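Local coordinates for HEPN domain-containing protein (Sulfolobus tokodaii, PDB 1WOL) that is of unknown function but has the helical HEPN fold, whose relatives include nucleotide-binding proteins and ribonucleases, at residues Glu5-Gln10 and Ala38-Lys43. Sequence-based numbering, arbitrary orientation.
Sequences EDWIKQ and AEKAVK
In the antiparallel hairpin of the first two helices of this HEPN-family protein, Trp-7 of helix 4-23 lays its indole across Lys-43 of helix 27-48. The short segments run at 164° to each other with their axes 7.7 Å apart, a close approach consistent with the small side chain of Ala-41, whose CB points away from 5-10 and whose methyl touches Val-117 of helix 100-120 and Ala-11 further along helix 4-23. The indole rests on aliphatic carbon: Lys-43 CB lies 3.5 Å from the centroid of the Trp-7 six-membered ring, almost on the ring normal, a CH-pi contact over one face. Beyond it the extended lysine chain continues past the far rim, with Lys-43 CD 3.7 Å from Trp-7 CH2. Lysine suits this place because its methylenes pack on the ring while its ammonium travels on to polar company, including a weak hydrogen bond to Gly-55 O. In this bundle of long helices, the side of the hairpin nearer helix 100-120 is lined by small and branched aliphatic residues: Ile-8 swings its CD1 to 3.9 Å from Ala-41 O and also touches Val-117. The backbone directs Trp-7 CB toward the neighbouring helix, 3.4 Å from Lys-40 O, and the first torsion, with CG anti to the carbonyl carbon (chi1 -72°), then carries the ring onto Lys-43. The indole N-H is satisfied by Gln-47, one turn further along the same helix as Lys-43, and Lys-2 adds a cation-pi contact. An alanine at Trp-7 would strip the cover from the Lys-43 methylenes and is likely to leave Gln-47 without its indole partner. Toward the surface the lining changes to long polar chains, where Lys-40 CG lies 3.9 Å from Gln-10 CB.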
# COMPACT_ATOMS: atom_id res chain seq x y z
N GLU A 5 16.67 1.07 4.02
CA GLU A 5 16.59 -0.34 3.78
C GLU A 5 15.56 -0.97 4.73
O GLU A 5 14.94 -1.95 4.36
CB GLU A 5 17.94 -1.04 3.92
CG GLU A 5 18.67 -0.87 5.26
CD GLU A 5 20.19 -1.43 5.21
OE1 GLU A 5 21.10 -0.67 4.71
OE2 GLU A 5 20.47 -2.60 5.67
N ASP A 6 15.36 -0.39 5.90
CA ASP A 6 14.31 -0.96 6.82
C ASP A 6 12.94 -0.72 6.29
O ASP A 6 12.07 -1.63 6.43
CB ASP A 6 14.39 -0.25 8.18
CG ASP A 6 15.65 -0.63 8.87
OD1 ASP A 6 16.25 0.27 9.57
OD2 ASP A 6 16.07 -1.79 8.72
N TRP A 7 12.65 0.46 5.75
CA TRP A 7 11.32 0.71 5.16
C TRP A 7 11.08 -0.32 4.03
O TRP A 7 9.97 -0.85 3.94
CB TRP A 7 11.22 2.13 4.52
CG TRP A 7 11.17 3.19 5.60
CD1 TRP A 7 12.22 4.06 5.91
CD2 TRP A 7 10.07 3.59 6.33
NE1 TRP A 7 11.78 5.01 6.77
CE2 TRP A 7 10.47 4.76 7.08
CE3 TRP A 7 8.76 3.12 6.47
CZ2 TRP A 7 9.59 5.43 7.93
CZ3 TRP A 7 7.86 3.77 7.32
CH2 TRP A 7 8.29 4.96 8.06
N ILE A 8 12.11 -0.53 3.16
CA ILE A 8 11.91 -1.44 2.04
C ILE A 8 11.75 -2.89 2.60
O ILE A 8 10.89 -3.66 2.05
CB ILE A 8 13.07 -1.31 1.01
CG1 ILE A 8 13.12 0.11 0.46
CG2 ILE A 8 12.87 -2.33 -0.16
CD1 ILE A 8 11.76 0.76 0.00
N LYS A 9 12.51 -3.34 3.61
CA LYS A 9 12.29 -4.70 4.13
C LYS A 9 10.87 -4.74 4.68
O LYS A 9 10.25 -5.86 4.44
CB LYS A 9 13.27 -4.99 5.31
CG LYS A 9 14.66 -5.39 4.84
CD LYS A 9 15.49 -5.93 6.02
CE LYS A 9 16.14 -4.88 6.79
NZ LYS A 9 17.18 -5.56 7.81
N GLN A 10 10.40 -3.72 5.40
CA GLN A 10 9.02 -3.80 5.94
C GLN A 10 8.08 -3.95 4.77
O GLN A 10 7.09 -4.75 4.83
CB GLN A 10 8.63 -2.52 6.64
CG GLN A 10 9.27 -2.42 8.00
CD GLN A 10 8.61 -1.21 8.67
OE1 GLN A 10 7.54 -1.29 9.35
NE2 GLN A 10 9.18 -0.05 8.39
N ALA A 38 2.71 -0.51 0.21
CA ALA A 38 2.93 0.71 -0.60
C ALA A 38 3.35 1.87 0.28
O ALA A 38 4.29 2.61 -0.09
CB ALA A 38 1.63 1.00 -1.40
N GLU A 39 2.62 2.01 1.41
CA GLU A 39 2.96 3.14 2.34
C GLU A 39 4.42 3.01 2.83
O GLU A 39 5.16 4.01 2.82
CB GLU A 39 1.96 3.14 3.55
CG GLU A 39 2.28 4.44 4.43
CD GLU A 39 1.65 4.43 5.80
OE1 GLU A 39 0.66 3.68 6.05
OE2 GLU A 39 2.17 5.23 6.63
N LYS A 40 4.90 1.86 3.26
CA LYS A 40 6.26 1.70 3.71
C LYS A 40 7.26 1.97 2.59
O LYS A 40 8.31 2.61 2.81
CB LYS A 40 6.46 0.35 4.36
CG LYS A 40 5.87 0.14 5.85
CD LYS A 40 4.77 0.99 6.45
CE LYS A 40 4.55 0.61 7.89
NZ LYS A 40 3.58 1.58 8.33
N ALA A 41 7.01 1.46 1.40
CA ALA A 41 7.91 1.74 0.26
C ALA A 41 8.01 3.22 -0.04
O ALA A 41 9.14 3.63 -0.22
CB ALA A 41 7.30 1.01 -0.96
N VAL A 42 6.90 3.93 -0.06
CA VAL A 42 6.92 5.39 -0.38
C VAL A 42 7.60 6.08 0.77
O VAL A 42 8.42 6.96 0.49
CB VAL A 42 5.56 5.86 -0.68
CG1 VAL A 42 5.54 7.37 -0.81
CG2 VAL A 42 5.16 5.24 -2.05
N LYS A 43 7.42 5.61 2.02
CA LYS A 43 8.22 6.37 3.06
C LYS A 43 9.72 6.09 2.96
O LYS A 43 10.60 7.01 3.34
CB LYS A 43 7.66 5.94 4.48
CG LYS A 43 6.47 6.78 4.79
CD LYS A 43 5.67 6.44 5.99
CE LYS A 43 4.68 7.56 6.33
NZ LYS A 43 3.60 6.94 7.27